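Local coordinates for protein acyl-coenzyme A oxidase acox-1.1 (Caenorhabditis elegans, PDB 5K3H) that catalyses the FAD-dependent first step of peroxisomal beta-oxidation, desaturating fatty acyl-CoA side chains and passing the electrons to oxygen to give hydrogen peroxide, at residues M440-A445 and E530-S535; P465-L470 and R536-L541. All blocks are in the same frame, centred on the assembly; numbering follows the deposited sequence.

Interaction 1. Residues M440-A445 and E530-S535; sequences MLLQLA and ELNRAS
Leu531 begins the contact on helix 520-553, its CB packing 4.1 Å from Ala445 CB, with the CD2 branch of Leu442 arriving on the same CB from helix 437-456. The two helix segments cross almost perpendicularly, at 85°, with their axes 8.3 Å apart, so a few residues do most of the touching. Asn532 comes next. Its amide lies across Leu441 and Leu442 at about a right angle, the oxygen end doing most of the work: OD1 sits 3.1 Å from Leu442 CD2, just as close to Leu442 CG, and 3.5 Å from Leu441 CB. Cutting Asn532 back to an alanine would remove this amide and would probably open a gap against Leu441 CB and the CG and CD2 of Leu442, leaving the Leu442 branch freer to turn. Asn532 also packs on Thr339, and Arg533 on Tyr601, of the second subunit. Ser535 buries the largest area of any residue in this contact. With OG beside its own backbone N (chi1 -52°), the hydroxyl is 3.1 Å from Leu441 O across the contact and 3.1 Å from Leu531 O one turn back; its one proton can go to either. Leu444 CD2 closes over the base of Ser535, 3.7 Å from its CB. Arg533, Ala534 and Ser535 belong to the ATP site shared between the dimer partners. The chemistry is mixed: leucine and alanine carbons surround a buried amide and a buried hydroxyl, which has an acceptor on either helix and, when its proton goes to Leu441 O, links the ATP-site turn to helix 437-456.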
loop_
_atom_site.group_PDB
_atom_site.type_symbol
_atom_site.label_atom_id
_atom_site.label_comp_id
_atom_site.label_asym_id
_atom_site.label_seq_id
_atom_site.Cartn_x
_atom_site.Cartn_y
_atom_site.Cartn_z
ATOM N N MET B 440 -0.404 -4.336 -20.000
ATOM C CA MET B 440 0.930 -3.920 -20.412
ATOM C C MET B 440 1.890 -5.109 -20.431
ATOM O O MET B 440 2.686 -5.250 -21.374
ATOM C CB MET B 440 1.471 -2.804 -19.519
ATOM C CG MET B 440 0.718 -1.492 -19.597
ATOM S SD MET B 440 1.415 -0.221 -18.503
ATOM C CE MET B 440 0.692 -0.516 -16.886
ATOM N N LEU B 441 1.822 -5.988 -19.418
ATOM C CA LEU B 441 2.746 -7.119 -19.400
ATOM C C LEU B 441 2.414 -8.130 -20.482
ATOM O O LEU B 441 3.321 -8.681 -21.116
ATOM C CB LEU B 441 2.751 -7.825 -18.045
ATOM C CG LEU B 441 3.455 -7.109 -16.913
ATOM C CD1 LEU B 441 3.182 -7.873 -15.640
ATOM C CD2 LEU B 441 4.950 -6.964 -17.190
ATOM N N LEU B 442 1.128 -8.387 -20.723
ATOM C CA LEU B 442 0.780 -9.369 -21.745
ATOM C C LEU B 442 1.018 -8.824 -23.166
ATOM O O LEU B 442 1.219 -9.612 -24.099
ATOM C CB LEU B 442 -0.661 -9.854 -21.489
ATOM C CG LEU B 442 -0.850 -10.885 -20.339
ATOM C CD1 LEU B 442 -2.303 -11.163 -20.022
ATOM C CD2 LEU B 442 -0.196 -12.210 -20.668
ATOM N N GLN B 443 1.063 -7.502 -23.343
ATOM C CA GLN B 443 1.533 -6.946 -24.606
ATOM C C GLN B 443 3.019 -7.246 -24.844
ATOM O O GLN B 443 3.423 -7.578 -25.966
ATOM C CB GLN B 443 1.288 -5.448 -24.613
ATOM C CG GLN B 443 1.846 -4.721 -25.808
ATOM C CD GLN B 443 1.310 -3.321 -25.856
ATOM O OE1 GLN B 443 2.038 -2.367 -26.160
ATOM N NE2 GLN B 443 0.027 -3.177 -25.519
ATOM N N LEU B 444 3.859 -7.113 -23.810
ATOM C CA LEU B 444 5.240 -7.578 -23.924
ATOM C C LEU B 444 5.293 -9.089 -24.128
ATOM O O LEU B 444 6.138 -9.597 -24.875
ATOM C CB LEU B 444 6.042 -7.159 -22.683
ATOM C CG LEU B 444 7.477 -7.675 -22.464
ATOM C CD1 LEU B 444 8.378 -7.414 -23.662
ATOM C CD2 LEU B 444 8.064 -7.022 -21.215
ATOM N N ALA B 445 4.397 -9.823 -23.472
ATOM C CA ALA B 445 4.380 -11.277 -23.621
ATOM C C ALA B 445 4.195 -11.698 -25.072
ATOM O O ALA B 445 4.835 -12.649 -25.527
ATOM C CB ALA B 445 3.273 -11.885 -22.762
ATOM N N GLU B 530 2.274 -17.648 -16.385
ATOM C CA GLU B 530 3.651 -17.955 -16.764
ATOM C C GLU B 530 4.173 -16.952 -17.783
ATOM O O GLU B 530 5.360 -16.624 -17.775
ATOM C CB GLU B 530 3.745 -19.386 -17.331
ATOM C CG GLU B 530 3.403 -20.501 -16.330
ATOM C CD GLU B 530 4.409 -20.645 -15.191
ATOM O OE1 GLU B 530 5.612 -20.605 -15.457
ATOM O OE2 GLU B 530 4.012 -20.812 -14.023
ATOM N N LEU B 531 3.311 -16.474 -18.680
ATOM C CA LEU B 531 3.750 -15.531 -19.701
ATOM C C LEU B 531 4.120 -14.191 -19.089
ATOM O O LEU B 531 5.070 -13.547 -19.532
ATOM C CB LEU B 531 2.653 -15.351 -20.751
ATOM C CG LEU B 531 2.302 -16.526 -21.682
ATOM C CD1 LEU B 531 0.932 -16.305 -22.371
ATOM C CD2 LEU B 531 3.415 -16.740 -22.714
ATOM N N ASN B 532 3.381 -13.752 -18.065
ATOM C CA ASN B 532 3.714 -12.494 -17.401
ATOM C C ASN B 532 5.014 -12.582 -16.623
ATOM O O ASN B 532 5.773 -11.603 -16.569
ATOM C CB ASN B 532 2.600 -12.072 -16.453
ATOM C CG ASN B 532 1.516 -11.344 -17.145
ATOM O OD1 ASN B 532 1.579 -11.110 -18.350
ATOM N ND2 ASN B 532 0.531 -10.919 -16.385
ATOM N N ARG B 533 5.267 -13.727 -15.976
ATOM C CA ARG B 533 6.538 -13.927 -15.291
ATOM C C ARG B 533 7.708 -13.679 -16.236
ATOM O O ARG B 533 8.702 -13.046 -15.857
ATOM C CB ARG B 533 6.598 -15.339 -14.701
ATOM C CG ARG B 533 5.700 -15.537 -13.488
ATOM C CD ARG B 533 5.650 -16.990 -12.965
ATOM N NE ARG B 533 4.831 -17.031 -11.746
ATOM C CZ ARG B 533 4.214 -18.104 -11.267
ATOM N NH1 ARG B 533 4.316 -19.269 -11.894
ATOM N NH2 ARG B 533 3.484 -18.006 -10.163
ATOM N N ALA B 534 7.592 -14.153 -17.479
ATOM C CA ALA B 534 8.644 -13.949 -18.464
ATOM C C ALA B 534 8.818 -12.474 -18.803
ATOM O O ALA B 534 9.951 -11.995 -18.975
ATOM C CB ALA B 534 8.318 -14.744 -19.715
ATOM N N SER B 535 7.705 -11.747 -18.941
ATOM C CA SER B 535 7.772 -10.335 -19.294
ATOM C C SER B 535 8.470 -9.531 -18.203
ATOM O O SER B 535 9.222 -8.589 -18.493
ATOM C CB SER B 535 6.359 -9.799 -19.545
ATOM O OG SER B 535 5.655 -10.608 -20.471
#

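Interaction 2. Residues P465-L470 and R536-L541; sequences PLVAYL and RLHTRL
Tyr469 and His538 meet through a side-chain hydrogen bond that joins a loop to the flank of a long helix: the loop runs between helix 437-456 and helix 489-515, and His538 stands on helix 520-553. Tyr469 OH lies 2.6 Å from His538 ND1, near the plane of the imidazole, and either atom could be the donor. The two rings meet rim to rim, neither over the face of the other, their planes only 18° apart and their centroids 5.6 Å apart. Tyr469 reaches the helix because its CG lies between the backbone N and the carbonyl carbon (chi1 78°), which turns the ring toward His538 and Leu541. One face of that ring takes a CH-pi contact: Leu541 CD2 sits 3.7 Å from the ring centroid, 14° off the normal, one turn on from His538. Leu470 CG covers the opposite face toward its rim, so the phenol is held between two leucines while its hydroxyl is held by the histidine. Next along the rim of the imidazole from ND1, Leu466 O approaches His538 CE1 at 3.3 Å near the ring plane, where the polarised C-H would probably favour a carbonyl, and Val467 CG2 packs obliquely at 4.3 Å from the same CE1. The turn behind these residues is tightened by a backbone bond from Leu470 N to Val467 O. Ala499 and Gln496 of helix 489-515 pack against Tyr469 and Leu541 respectively. This is a loop held against the side of a helix in an all-helical region: the connection leading into helix 489-515 packs on helix 520-553, and both helices belong to the C-terminal alpha-helical region of the acyl-CoA oxidase fold.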
loop_
_atom_site.group_PDB
_atom_site.type_symbol
_atom_site.label_atom_id
_atom_site.label_comp_id
_atom_site.label_asym_id
_atom_site.label_seq_id
_atom_site.Cartn_x
_atom_site.Cartn_y
_atom_site.Cartn_z
ATOM N N PRO B 465 17.928 -6.292 -31.076
ATOM C CA PRO B 465 19.030 -6.275 -30.092
ATOM C C PRO B 465 18.593 -6.476 -28.649
ATOM O O PRO B 465 19.310 -7.125 -27.880
ATOM C CB PRO B 465 19.668 -4.893 -30.309
ATOM C CG PRO B 465 18.632 -4.074 -30.992
ATOM C CD PRO B 465 17.837 -5.033 -31.832
ATOM N N LEU B 466 17.441 -5.941 -28.250
ATOM C CA LEU B 466 16.976 -6.086 -26.875
ATOM C C LEU B 466 16.489 -7.503 -26.576
ATOM O O LEU B 466 16.228 -7.845 -25.416
ATOM C CB LEU B 466 15.880 -5.062 -26.612
ATOM C CG LEU B 466 16.329 -3.608 -26.798
ATOM C CD1 LEU B 466 15.193 -2.624 -26.552
ATOM C CD2 LEU B 466 17.509 -3.322 -25.885
ATOM N N VAL B 467 16.385 -8.353 -27.596
ATOM C CA VAL B 467 15.815 -9.683 -27.433
ATOM C C VAL B 467 16.736 -10.768 -27.977
ATOM O O VAL B 467 16.404 -11.959 -27.898
ATOM C CB VAL B 467 14.407 -9.731 -28.085
ATOM C CG1 VAL B 467 14.395 -10.146 -29.516
ATOM C CG2 VAL B 467 13.437 -10.472 -27.233
ATOM N N ALA B 468 17.940 -10.385 -28.431
ATOM C CA ALA B 468 18.914 -11.316 -29.001
ATOM C C ALA B 468 19.360 -12.358 -28.003
ATOM O O ALA B 468 19.699 -13.475 -28.393
ATOM C CB ALA B 468 20.144 -10.562 -29.485
ATOM N N TYR B 469 19.428 -11.993 -26.721
ATOM C CA TYR B 469 19.818 -12.945 -25.692
ATOM C C TYR B 469 18.925 -14.178 -25.717
ATOM O O TYR B 469 19.292 -15.208 -25.135
ATOM C CB TYR B 469 19.785 -12.269 -24.316
ATOM C CG TYR B 469 18.405 -12.101 -23.716
ATOM C CD1 TYR B 469 17.588 -11.050 -24.089
ATOM C CD2 TYR B 469 17.935 -12.989 -22.745
ATOM C CE1 TYR B 469 16.322 -10.903 -23.538
ATOM C CE2 TYR B 469 16.680 -12.848 -22.187
ATOM C CZ TYR B 469 15.877 -11.808 -22.587
ATOM O OH TYR B 469 14.627 -11.642 -22.034
ATOM N N LEU B 470 17.725 -14.071 -26.312
ATOM C CA LEU B 470 16.844 -15.229 -26.399
ATOM C C LEU B 470 17.406 -16.286 -27.342
ATOM O O LEU B 470 17.076 -17.474 -27.208
ATOM C CB LEU B 470 15.430 -14.819 -26.830
ATOM C CG LEU B 470 14.587 -14.073 -25.795
ATOM C CD1 LEU B 470 13.196 -13.837 -26.349
ATOM C CD2 LEU B 470 14.552 -14.842 -24.454
ATOM N N ARG B 536 8.205 -9.875 -16.939
ATOM C CA ARG B 536 8.853 -9.213 -15.805
ATOM C C ARG B 536 10.353 -9.512 -15.743
ATOM O O ARG B 536 11.166 -8.620 -15.488
ATOM C CB ARG B 536 8.173 -9.644 -14.502
ATOM C CG ARG B 536 6.758 -9.130 -14.343
ATOM C CD ARG B 536 6.259 -9.285 -12.908
ATOM N NE ARG B 536 4.808 -9.204 -12.831
ATOM C CZ ARG B 536 4.003 -10.259 -12.775
ATOM N NH1 ARG B 536 4.526 -11.471 -12.747
ATOM N NH2 ARG B 536 2.682 -10.104 -12.736
ATOM N N LEU B 537 10.741 -10.778 -15.908
ATOM C CA LEU B 537 12.165 -11.099 -15.862
ATOM C C LEU B 537 12.918 -10.371 -16.969
ATOM O O LEU B 537 14.017 -9.858 -16.758
ATOM C CB LEU B 537 12.356 -12.615 -15.949
ATOM C CG LEU B 537 11.851 -13.430 -14.745
ATOM C CD1 LEU B 537 11.836 -14.899 -15.061
ATOM C CD2 LEU B 537 12.719 -13.170 -13.503
ATOM N N HIS B 538 12.324 -10.297 -18.151
ATOM C CA HIS B 538 12.948 -9.586 -19.257
ATOM C C HIS B 538 13.100 -8.105 -18.930
ATOM O O HIS B 538 14.167 -7.509 -19.154
ATOM C CB HIS B 538 12.099 -9.815 -20.505
ATOM C CG HIS B 538 12.487 -8.969 -21.670
ATOM N ND1 HIS B 538 13.497 -9.325 -22.541
ATOM C CD2 HIS B 538 11.965 -7.808 -22.140
ATOM C CE1 HIS B 538 13.596 -8.405 -23.484
ATOM N NE2 HIS B 538 12.675 -7.479 -23.268
ATOM N N THR B 539 12.050 -7.509 -18.346
ATOM C CA THR B 539 12.078 -6.094 -18.005
ATOM C C THR B 539 13.106 -5.819 -16.910
ATOM O O THR B 539 13.890 -4.871 -17.019
ATOM C CB THR B 539 10.673 -5.646 -17.573
ATOM O OG1 THR B 539 9.742 -5.918 -18.632
ATOM C CG2 THR B 539 10.657 -4.160 -17.255
ATOM N N ARG B 540 13.144 -6.669 -15.875
ATOM C CA ARG B 540 14.150 -6.535 -14.823
ATOM C C ARG B 540 15.563 -6.725 -15.375
ATOM O O ARG B 540 16.506 -6.059 -14.922
ATOM C CB ARG B 540 13.858 -7.513 -13.679
ATOM C CG ARG B 540 12.525 -7.208 -12.989
ATOM C CD ARG B 540 12.084 -8.254 -11.982
ATOM N NE ARG B 540 12.834 -8.189 -10.735
ATOM C CZ ARG B 540 12.521 -8.877 -9.642
ATOM N NH1 ARG B 540 11.476 -9.680 -9.638
ATOM N NH2 ARG B 540 13.245 -8.765 -8.546
ATOM N N LEU B 541 15.742 -7.642 -16.328
ATOM C CA LEU B 541 17.060 -7.801 -16.939
ATOM C C LEU B 541 17.515 -6.515 -17.629
ATOM O O LEU B 541 18.677 -6.110 -17.500
ATOM C CB LEU B 541 17.044 -8.969 -17.923
ATOM C CG LEU B 541 18.153 -8.984 -18.980
ATOM C CD1 LEU B 541 19.528 -9.214 -18.331
ATOM C CD2 LEU B 541 17.841 -10.051 -20.022
#

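In the fold
Interactions 1 and 2 share helix 520-553, on which 530-535 and 536-541 follow one another directly, and their centres are about 12 Å apart. Along the chain the order is 440-445, 465-470, 530-535, 536-541, so the two contacts cross: helix 437-456 meets the long helix first, and the loop that follows it comes back to the next turns of the same helix. They also touch, Leu444 CD2 lying 3.3 Å from Thr539 OG1 and Leu441 CD1 3.5 Å from Arg536 NE. The ATP-site residues Arg533 to Arg536 straddle the boundary, so this part of the ATP site shared between the dimer partners lies on a helix that both contacts pack against.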